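Local atomic coordinates of haloacid dehalogenase domain protein hydrolase (Planctomyces limnophilus, PDB entry 4OVY), a protein that probably acts as a metal-dependent hydrolase, perhaps a phosphatase, of the haloacid dehalogenase superfamily, and binds a calcium ion in the crystal. Residues V20-T24 with F149-F155; A58-R63 with I118-W122; K130-P134 with I301-S305. One frame throughout, in Å; residues are numbered along the deposited sequence.

Contact 1. Residues V20-T24 with F149-F155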
loop_
_atom_site.group_PDB
_atom_site.type_symbol
_atom_site.label_atom_id
_atom_site.label_comp_id
_atom_site.label_asym_id
_atom_site.label_seq_id
_atom_site.Cartn_x
_atom_site.Cartn_y
_atom_site.Cartn_z
ATOM N N VAL A 20 -9.088 -20.849 11.149
ATOM C CA VAL A 20 -9.458 -20.657 9.752
ATOM C C VAL A 20 -10.867 -21.206 9.495
ATOM O O VAL A 20 -11.676 -20.559 8.838
ATOM C CB VAL A 20 -8.422 -21.267 8.792
ATOM C CG1 VAL A 20 -8.934 -21.249 7.354
ATOM C CG2 VAL A 20 -7.108 -20.491 8.900
ATOM N N LYS A 21 -11.167 -22.381 10.033
ATOM C CA LYS A 21 -12.512 -22.936 9.905
ATOM C C LYS A 21 -13.559 -22.003 10.500
ATOM O O LYS A 21 -14.602 -21.746 9.895
ATOM C CB LYS A 21 -12.605 -24.290 10.593
ATOM C CG LYS A 21 -13.896 -25.036 10.275
ATOM C CD LYS A 21 -13.811 -26.491 10.697
ATOM C CE LYS A 21 -12.787 -27.283 9.889
ATOM N NZ LYS A 21 -13.071 -27.266 8.427
ATOM N N SER A 22 -13.263 -21.488 11.689
ATOM C CA SER A 22 -14.207 -20.665 12.428
ATOM C C SER A 22 -14.507 -19.345 11.718
ATOM O O SER A 22 -15.658 -18.907 11.680
ATOM C CB SER A 22 -13.663 -20.389 13.824
ATOM O OG SER A 22 -14.588 -19.629 14.571
ATOM N N VAL A 23 -13.486 -18.717 11.143
ATOM C CA VAL A 23 -13.695 -17.421 10.506
ATOM C C VAL A 23 -14.178 -17.503 9.051
ATOM O O VAL A 23 -14.582 -16.494 8.486
ATOM C CB VAL A 23 -12.448 -16.509 10.600
ATOM C CG1 VAL A 23 -12.021 -16.325 12.053
ATOM C CG2 VAL A 23 -11.310 -17.015 9.723
ATOM N N THR A 24 -14.161 -18.686 8.443
ATOM C CA THR A 24 -14.562 -18.798 7.036
ATOM C C THR A 24 -15.817 -19.621 6.781
ATOM O O THR A 24 -16.215 -19.787 5.623
ATOM C CB THR A 24 -13.428 -19.368 6.168
ATOM O OG1 THR A 24 -13.143 -20.722 6.551
ATOM C CG2 THR A 24 -12.179 -18.500 6.295
ATOM N N PHE A 149 -2.787 -22.505 1.978
ATOM C CA PHE A 149 -3.984 -22.878 2.725
ATOM C C PHE A 149 -4.851 -21.648 3.002
ATOM O O PHE A 149 -6.061 -21.662 2.801
ATOM C CB PHE A 149 -3.575 -23.553 4.038
ATOM C CG PHE A 149 -4.726 -23.889 4.947
ATOM C CD1 PHE A 149 -5.632 -24.887 4.605
ATOM C CD2 PHE A 149 -4.882 -23.239 6.161
ATOM C CE1 PHE A 149 -6.685 -25.214 5.450
ATOM C CE2 PHE A 149 -5.941 -23.558 7.009
ATOM C CZ PHE A 149 -6.843 -24.547 6.653
ATOM N N LEU A 150 -4.216 -20.581 3.464
ATOM C CA LEU A 150 -4.928 -19.336 3.745
ATOM C C LEU A 150 -5.522 -18.725 2.475
ATOM O O LEU A 150 -6.675 -18.290 2.467
ATOM C CB LEU A 150 -3.998 -18.344 4.447
ATOM C CG LEU A 150 -3.574 -18.783 5.856
ATOM C CD1 LEU A 150 -2.400 -17.959 6.358
ATOM C CD2 LEU A 150 -4.742 -18.711 6.832
ATOM N N ARG A 151 -4.751 -18.705 1.396
ATOM C CA ARG A 151 -5.260 -18.168 0.129
ATOM C C ARG A 151 -6.412 -19.017 -0.427
ATOM O O ARG A 151 -7.361 -18.480 -0.983
ATOM C CB ARG A 151 -4.129 -17.982 -0.883
ATOM C CG ARG A 151 -3.200 -16.829 -0.502
ATOM C CD ARG A 151 -2.265 -16.439 -1.638
ATOM N NE ARG A 151 -1.303 -17.493 -1.945
ATOM C CZ ARG A 151 -0.007 -17.500 -1.607
ATOM N NH1 ARG A 151 0.738 -18.533 -1.956
ATOM N NH2 ARG A 151 0.558 -16.502 -0.926
ATOM N N GLN A 152 -6.350 -20.330 -0.235
ATOM C CA GLN A 152 -7.466 -21.216 -0.609
ATOM C C GLN A 152 -8.754 -20.868 0.136
ATOM O O GLN A 152 -9.842 -21.094 -0.379
ATOM C CB GLN A 152 -7.100 -22.682 -0.373
ATOM C CG GLN A 152 -6.112 -23.240 -1.391
ATOM C CD GLN A 152 -5.448 -24.535 -0.934
ATOM O OE1 GLN A 152 -5.897 -25.185 0.017
ATOM N NE2 GLN A 152 -4.371 -24.914 -1.612
ATOM N N HIS A 153 -8.627 -20.303 1.337
ATOM C CA HIS A 153 -9.771 -19.864 2.124
ATOM C C HIS A 153 -10.022 -18.358 2.023
ATOM O O HIS A 153 -10.672 -17.768 2.891
ATOM C CB HIS A 153 -9.593 -20.316 3.574
ATOM C CG HIS A 153 -9.712 -21.795 3.736
ATOM N ND1 HIS A 153 -8.690 -22.662 3.416
ATOM C CD2 HIS A 153 -10.750 -22.565 4.136
ATOM C CE1 HIS A 153 -9.088 -23.903 3.634
ATOM N NE2 HIS A 153 -10.332 -23.870 4.074
ATOM N N GLU A 154 -9.514 -17.768 0.939
ATOM C CA GLU A 154 -9.789 -16.385 0.542
ATOM C C GLU A 154 -9.189 -15.336 1.485
ATOM O O GLU A 154 -9.698 -14.228 1.569
ATOM C CB GLU A 154 -11.294 -16.165 0.310
ATOM C CG GLU A 154 -11.899 -17.161 -0.687
ATOM C CD GLU A 154 -13.285 -16.756 -1.174
ATOM O OE1 GLU A 154 -13.384 -15.844 -2.025
ATOM O OE2 GLU A 154 -14.283 -17.361 -0.719
ATOM N N PHE A 155 -8.095 -15.677 2.165
ATOM C CA PHE A 155 -7.288 -14.669 2.869
ATOM C C PHE A 155 -6.378 -13.974 1.876
ATOM O O PHE A 155 -5.926 -14.600 0.921
ATOM C CB PHE A 155 -6.372 -15.293 3.926
ATOM C CG PHE A 155 -7.062 -15.680 5.194
ATOM C CD1 PHE A 155 -7.926 -16.761 5.229
ATOM C CD2 PHE A 155 -6.819 -14.981 6.372
ATOM C CE1 PHE A 155 -8.555 -17.127 6.403
ATOM C CE2 PHE A 155 -7.445 -15.346 7.554
ATOM C CZ PHE A 155 -8.318 -16.414 7.568
#
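V20 and T24, one turn apart on helix 11-24, face L150 and H153 with CA atoms 7.6 Å apart for V20 and L150 and 6.9 Å for T24 and H153. Side-chain packing joins the two segments, and V20 does most of it. With CG1 anti to its own backbone nitrogen (chi1 171°), V20 spreads its methyls over three residues: both touch F149 CE2, CG2 lies 3.6 Å from L150 CD2, and CG1 sits over one face of the H153 imidazole, 4.0 Å from the ring centroid, as a CH-pi contact. That imidazole is held in its rotation by a nearly straight bond in the imidazole plane, 2.9 Å from H153 ND1 to F149 O. T24 turns its hydroxyl back on its own helix, OG1 donating to V20 O at 2.7 Å, and thereby presents CG2 to F155 CE1 at 3.9 Å. V23 CG2 reaches F155 CZ at 3.7 Å. The chain arrives at F155 through a Schellman motif that ends helix 141-152, with E154 at positive phi and F155 N bonded to L150 O. H153 O also accepts from R37 NH1, whose side chain T24 touches. The N-terminal helix 11-24 is thus laid against the end of helix 141-152, which leads into strand 156-161 of the central sheet, while L150 and F155 rest on V39 of the adjacent parallel strand 38-41.

Contact 2. Residues A58-R63 with I118-W122; sequences AFALDR and IVTEW
W122 lays one indole face against CA and CB of F59 where two helices of the all-helical insertion between strands 38-41 and 156-161 meet, their short segments crossing at 102°, close to perpendicular; this placement is consistent with a C1-type cap of the haloacid dehalogenase fold. F59 covers that indole face twice over. Its CB stands right over the six-membered ring, 3.7 Å from the centroid, and its phenyl ring turns an edge to the five-membered ring in a T-shaped pair, with planes at 78° and CD1 3.5 Å from W122 CG. At the indole's edge, W122 NE1 donates in the ring plane to D62 OD2 at 2.8 Å, an almost straight bond that meets the carboxylate oxygen on its anti side. W122 reaches across because its CG is anti to its backbone nitrogen (chi1 -177°), which sends the indole out toward helix 55-67. With W122 cut back to an alanine, D62 OD2 would probably lose its indole donor and a gap would be likely to open against F59. Further out, I118 CG2 and V119 CG2 close in on the far end of the F59 ring. F167 touches F59, V119 and W122 from helix 165-168, and the ring of Y135 meets W122 nearly parallel. R63 CG lies over a face of the F59 ring, and bends at chi2 and chi3 bring the guanidinium round to I118; R63 NE bonds to H107 NE2, while I118 CG2 sits over one guanidinium face, 3.7 Å from R63 NE.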
loop_
_atom_site.group_PDB
_atom_site.type_symbol
_atom_site.label_atom_id
_atom_site.label_comp_id
_atom_site.label_asym_id
_atom_site.label_seq_id
_atom_site.Cartn_x
_atom_site.Cartn_y
_atom_site.Cartn_z
ATOM N N ALA A 58 23.589 -9.663 3.962
ATOM C CA ALA A 58 24.521 -10.373 3.076
ATOM C C ALA A 58 24.644 -9.649 1.725
ATOM O O ALA A 58 25.743 -9.465 1.210
ATOM C CB ALA A 58 24.086 -11.822 2.869
ATOM N N PHE A 59 23.506 -9.249 1.162
ATOM C CA PHE A 59 23.469 -8.476 -0.087
ATOM C C PHE A 59 24.246 -7.167 0.063
ATOM O O PHE A 59 25.114 -6.859 -0.756
ATOM C CB PHE A 59 22.003 -8.225 -0.486
ATOM C CG PHE A 59 21.803 -7.161 -1.528
ATOM C CD1 PHE A 59 21.988 -7.441 -2.877
ATOM C CD2 PHE A 59 21.361 -5.893 -1.168
ATOM C CE1 PHE A 59 21.769 -6.473 -3.844
ATOM C CE2 PHE A 59 21.147 -4.918 -2.128
ATOM C CZ PHE A 59 21.353 -5.202 -3.468
ATOM N N ALA A 60 23.950 -6.421 1.124
ATOM C CA ALA A 60 24.616 -5.136 1.375
ATOM C C ALA A 60 26.133 -5.306 1.505
ATOM O O ALA A 60 26.900 -4.486 0.994
ATOM C CB ALA A 60 24.041 -4.475 2.621
ATOM N N LEU A 61 26.556 -6.375 2.173
ATOM C CA LEU A 61 27.975 -6.718 2.290
ATOM C C LEU A 61 28.646 -6.894 0.927
ATOM O O LEU A 61 29.732 -6.345 0.680
ATOM C CB LEU A 61 28.162 -7.988 3.141
ATOM C CG LEU A 61 28.421 -7.774 4.639
ATOM C CD1 LEU A 61 27.428 -6.818 5.292
ATOM C CD2 LEU A 61 28.456 -9.104 5.382
ATOM N N ASP A 62 28.010 -7.657 0.043
ATOM C CA ASP A 62 28.567 -7.879 -1.298
ATOM C C ASP A 62 28.605 -6.582 -2.098
ATOM O O ASP A 62 29.588 -6.299 -2.804
ATOM C CB ASP A 62 27.782 -8.953 -2.057
ATOM C CG ASP A 62 28.084 -10.360 -1.566
ATOM O OD1 ASP A 62 29.049 -10.533 -0.786
ATOM O OD2 ASP A 62 27.355 -11.299 -1.967
ATOM N N ARG A 63 27.554 -5.780 -1.971
ATOM C CA ARG A 63 27.495 -4.495 -2.672
ATOM C C ARG A 63 28.594 -3.539 -2.196
ATOM O O ARG A 63 29.258 -2.919 -3.015
ATOM C CB ARG A 63 26.118 -3.857 -2.518
ATOM C CG ARG A 63 24.991 -4.647 -3.180
ATOM C CD ARG A 63 25.156 -4.764 -4.684
ATOM N NE ARG A 63 25.166 -3.456 -5.333
ATOM C CZ ARG A 63 25.627 -3.221 -6.555
ATOM N NH1 ARG A 63 26.144 -4.198 -7.297
ATOM N NH2 ARG A 63 25.576 -1.986 -7.032
ATOM N N ILE A 118 19.712 -5.288 -10.028
ATOM C CA ILE A 118 20.813 -5.592 -9.124
ATOM C C ILE A 118 20.419 -6.659 -8.097
ATOM O O ILE A 118 21.150 -7.629 -7.891
ATOM C CB ILE A 118 21.331 -4.303 -8.434
ATOM C CG1 ILE A 118 22.140 -3.490 -9.448
ATOM C CG2 ILE A 118 22.194 -4.628 -7.219
ATOM C CD1 ILE A 118 22.446 -2.070 -9.029
ATOM N N VAL A 119 19.270 -6.475 -7.460
ATOM C CA VAL A 119 18.755 -7.456 -6.505
ATOM C C VAL A 119 18.524 -8.824 -7.163
ATOM O O VAL A 119 18.899 -9.857 -6.613
ATOM C CB VAL A 119 17.436 -6.971 -5.862
ATOM C CG1 VAL A 119 16.766 -8.094 -5.078
ATOM C CG2 VAL A 119 17.696 -5.775 -4.956
ATOM N N THR A 120 17.900 -8.819 -8.329
ATOM C CA THR A 120 17.561 -10.064 -9.036
ATOM C C THR A 120 18.805 -10.858 -9.421
ATOM O O THR A 120 18.856 -12.078 -9.256
ATOM C CB THR A 120 16.713 -9.756 -10.277
ATOM O OG1 THR A 120 15.469 -9.192 -9.846
ATOM C CG2 THR A 120 16.448 -11.019 -11.100
ATOM N N GLU A 121 19.813 -10.164 -9.928
ATOM C CA GLU A 121 21.062 -10.805 -10.271
ATOM C C GLU A 121 21.782 -11.336 -9.033
ATOM O O GLU A 121 22.296 -12.447 -9.053
ATOM C CB GLU A 121 21.944 -9.856 -11.073
ATOM C CG GLU A 121 21.409 -9.611 -12.474
ATOM C CD GLU A 121 21.334 -10.888 -13.293
ATOM O OE1 GLU A 121 22.385 -11.316 -13.823
ATOM O OE2 GLU A 121 20.222 -11.463 -13.397
ATOM N N TRP A 122 21.789 -10.570 -7.950
ATOM C CA TRP A 122 22.433 -11.033 -6.726
ATOM C C TRP A 122 21.736 -12.265 -6.158
ATOM O O TRP A 122 22.387 -13.244 -5.803
ATOM C CB TRP A 122 22.465 -9.938 -5.659
ATOM C CG TRP A 122 23.180 -10.392 -4.432
ATOM C CD1 TRP A 122 24.526 -10.348 -4.212
ATOM C CD2 TRP A 122 22.602 -10.991 -3.267
ATOM N NE1 TRP A 122 24.818 -10.867 -2.976
ATOM C CE2 TRP A 122 23.657 -11.277 -2.379
ATOM C CE3 TRP A 122 21.293 -11.314 -2.886
ATOM C CZ2 TRP A 122 23.448 -11.860 -1.128
ATOM C CZ3 TRP A 122 21.089 -11.900 -1.639
ATOM C CH2 TRP A 122 22.160 -12.166 -0.781
#

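Contact 3. Residues K130-P134 with I301-S305; sequences KFHRP and IFPES
F131 and F302 form an edge-to-face aromatic pair, the tight part of a contact between two irregular loops. Residues 130-134 link helix 112-125 to helix 141-152; residues 301-305 are the last of the model. The ring centroids lie 4.7 Å apart with planes at 60°. The CE2-CZ edge of F302 tips onto one face of F131, and F302 CE2 comes within 3.6 Å of F131 CZ. I301 CG2 covers the centre of one F302 face, and the ring of H128 meets F131.

Beside the pair, R133 takes hold of a single backbone oxygen end-on with two nitrogens. P303 O lies in the guanidinium plane, 3.0 Å from R133 NH2 and 3.2 Å from R133 NH1. The bonds differ: NH1 comes nearly along the C=O axis with a bent N-H, NH2 from 42° above the carbonyl plane but straighter. A bend at chi3 (70°) swings the guanidinium round to this carbonyl, and a salt bridge from R133 NE to E137 OE1 further fixes its orientation. The positive group would be expected to polarise the carbonyl.

Toward the chain end the packing thins. F131 is about 10 Å, side chain to side chain, from E50, a calcium ligand seen for this protein but carrying no calcium in this chain. E304 points away, and both it and S305 are exposed and poorly ordered. As modelled, with that uncertainty, S305 CB lies over one guanidinium face, 3.6 Å from R133 NH2.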
loop_
_atom_site.group_PDB
_atom_site.type_symbol
_atom_site.label_atom_id
_atom_site.label_comp_id
_atom_site.label_asym_id
_atom_site.label_seq_id
_atom_site.Cartn_x
_atom_site.Cartn_y
_atom_site.Cartn_z
ATOM N N LYS A 130 25.887 -22.102 4.554
ATOM C CA LYS A 130 25.605 -23.421 5.112
ATOM C C LYS A 130 24.926 -24.352 4.107
ATOM O O LYS A 130 25.418 -25.440 3.848
ATOM C CB LYS A 130 24.717 -23.275 6.345
ATOM C CG LYS A 130 24.481 -24.548 7.138
ATOM C CD LYS A 130 23.603 -24.246 8.340
ATOM C CE LYS A 130 22.950 -25.489 8.902
ATOM N NZ LYS A 130 23.873 -26.261 9.778
ATOM N N PHE A 131 23.793 -23.934 3.556
ATOM C CA PHE A 131 22.968 -24.824 2.730
ATOM C C PHE A 131 23.455 -24.918 1.279
ATOM O O PHE A 131 23.091 -25.851 0.571
ATOM C CB PHE A 131 21.483 -24.413 2.807
ATOM C CG PHE A 131 20.954 -24.363 4.215
ATOM C CD1 PHE A 131 20.812 -25.528 4.953
ATOM C CD2 PHE A 131 20.627 -23.150 4.812
ATOM C CE1 PHE A 131 20.350 -25.493 6.258
ATOM C CE2 PHE A 131 20.163 -23.105 6.117
ATOM C CZ PHE A 131 20.020 -24.279 6.842
ATOM N N HIS A 132 24.289 -23.973 0.851
ATOM C CA HIS A 132 24.821 -23.943 -0.521
ATOM C C HIS A 132 23.723 -24.021 -1.599
ATOM O O HIS A 132 23.881 -24.653 -2.652
ATOM C CB HIS A 132 25.895 -25.023 -0.713
ATOM C CG HIS A 132 27.171 -24.739 0.021
ATOM N ND1 HIS A 132 28.126 -25.702 0.255
ATOM C CD2 HIS A 132 27.644 -23.601 0.580
ATOM C CE1 HIS A 132 29.138 -25.166 0.914
ATOM N NE2 HIS A 132 28.869 -23.893 1.125
ATOM N N ARG A 133 22.616 -23.346 -1.310
ATOM C CA ARG A 133 21.499 -23.171 -2.228
ATOM C C ARG A 133 21.201 -21.673 -2.256
ATOM O O ARG A 133 21.612 -20.948 -1.340
ATOM C CB ARG A 133 20.262 -23.901 -1.711
ATOM C CG ARG A 133 20.431 -25.403 -1.546
ATOM C CD ARG A 133 19.282 -26.005 -0.749
ATOM N NE ARG A 133 18.024 -26.008 -1.496
ATOM C CZ ARG A 133 16.890 -26.576 -1.076
ATOM N NH1 ARG A 133 16.832 -27.193 0.101
ATOM N NH2 ARG A 133 15.805 -26.533 -1.844
ATOM N N PRO A 134 20.479 -21.203 -3.287
ATOM C CA PRO A 134 20.049 -19.809 -3.288
ATOM C C PRO A 134 19.241 -19.493 -2.034
ATOM O O PRO A 134 18.546 -20.365 -1.509
ATOM C CB PRO A 134 19.150 -19.715 -4.521
ATOM C CG PRO A 134 19.579 -20.830 -5.399
ATOM C CD PRO A 134 20.003 -21.928 -4.478
ATOM N N ILE A 301 11.820 -28.826 6.947
ATOM C CA ILE A 301 12.043 -27.390 7.058
ATOM C C ILE A 301 11.994 -26.731 5.681
ATOM O O ILE A 301 11.162 -25.855 5.436
ATOM C CB ILE A 301 13.385 -27.070 7.746
ATOM C CG1 ILE A 301 13.475 -27.770 9.105
ATOM C CG2 ILE A 301 13.574 -25.561 7.893
ATOM C CD1 ILE A 301 12.366 -27.419 10.069
ATOM N N PHE A 302 12.877 -27.163 4.784
ATOM C CA PHE A 302 13.005 -26.549 3.467
ATOM C C PHE A 302 12.375 -27.428 2.384
ATOM O O PHE A 302 12.264 -28.635 2.560
ATOM C CB PHE A 302 14.481 -26.304 3.148
ATOM C CG PHE A 302 15.193 -25.492 4.193
ATOM C CD1 PHE A 302 14.945 -24.132 4.324
ATOM C CD2 PHE A 302 16.083 -26.089 5.062
ATOM C CE1 PHE A 302 15.588 -23.378 5.294
ATOM C CE2 PHE A 302 16.729 -25.348 6.037
ATOM C CZ PHE A 302 16.483 -23.992 6.152
ATOM N N PRO A 303 11.966 -26.821 1.258
ATOM C CA PRO A 303 11.492 -27.623 0.125
ATOM C C PRO A 303 12.609 -28.466 -0.490
ATOM O O PRO A 303 13.789 -28.133 -0.356
ATOM C CB PRO A 303 10.994 -26.590 -0.893
ATOM C CG PRO A 303 11.213 -25.245 -0.299
ATOM C CD PRO A 303 12.003 -25.379 0.963
ATOM N N GLU A 304 12.234 -29.548 -1.160
ATOM C CA GLU A 304 13.198 -30.334 -1.924
ATOM C C GLU A 304 13.754 -29.492 -3.073
ATOM O O GLU A 304 13.067 -28.606 -3.595
ATOM C CB GLU A 304 12.555 -31.608 -2.465
ATOM C CG GLU A 304 12.152 -32.589 -1.374
ATOM C CD GLU A 304 11.870 -33.984 -1.903
ATOM O OE1 GLU A 304 11.503 -34.123 -3.092
ATOM O OE2 GLU A 304 12.014 -34.949 -1.122
ATOM N N SER A 305 15.006 -29.764 -3.441
ATOM C CA SER A 305 15.686 -29.035 -4.514
ATOM C C SER A 305 15.492 -29.739 -5.855
ATOM O O SER A 305 14.393 -29.736 -6.414
ATOM C CB SER A 305 17.181 -28.898 -4.200
ATOM O OG SER A 305 17.750 -30.150 -3.857
#

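How the contacts relate
The chain enters contact 1 at 20-24, passes through both halves of contact 2, opens contact 3 at 130-134, closes contact 1 at 149-155 and closes contact 3 at 301-305. Contact 2 is therefore nested within the loop closed by contact 1, while contacts 1 and 3 cross. Contacts 1 and 2 lie on opposite sides of the chain's centre, their own centres 36 Å apart; contact 3 is 28 Å from contact 1 and 19 Å from contact 2, centre to centre. Helices 112-125 and 141-152 are consecutive, with 130-134 between them. Together the contacts tie the N-terminal helix to the sheet domain, join helices within the insertion, and bring the C-terminal tail to the connecting loop.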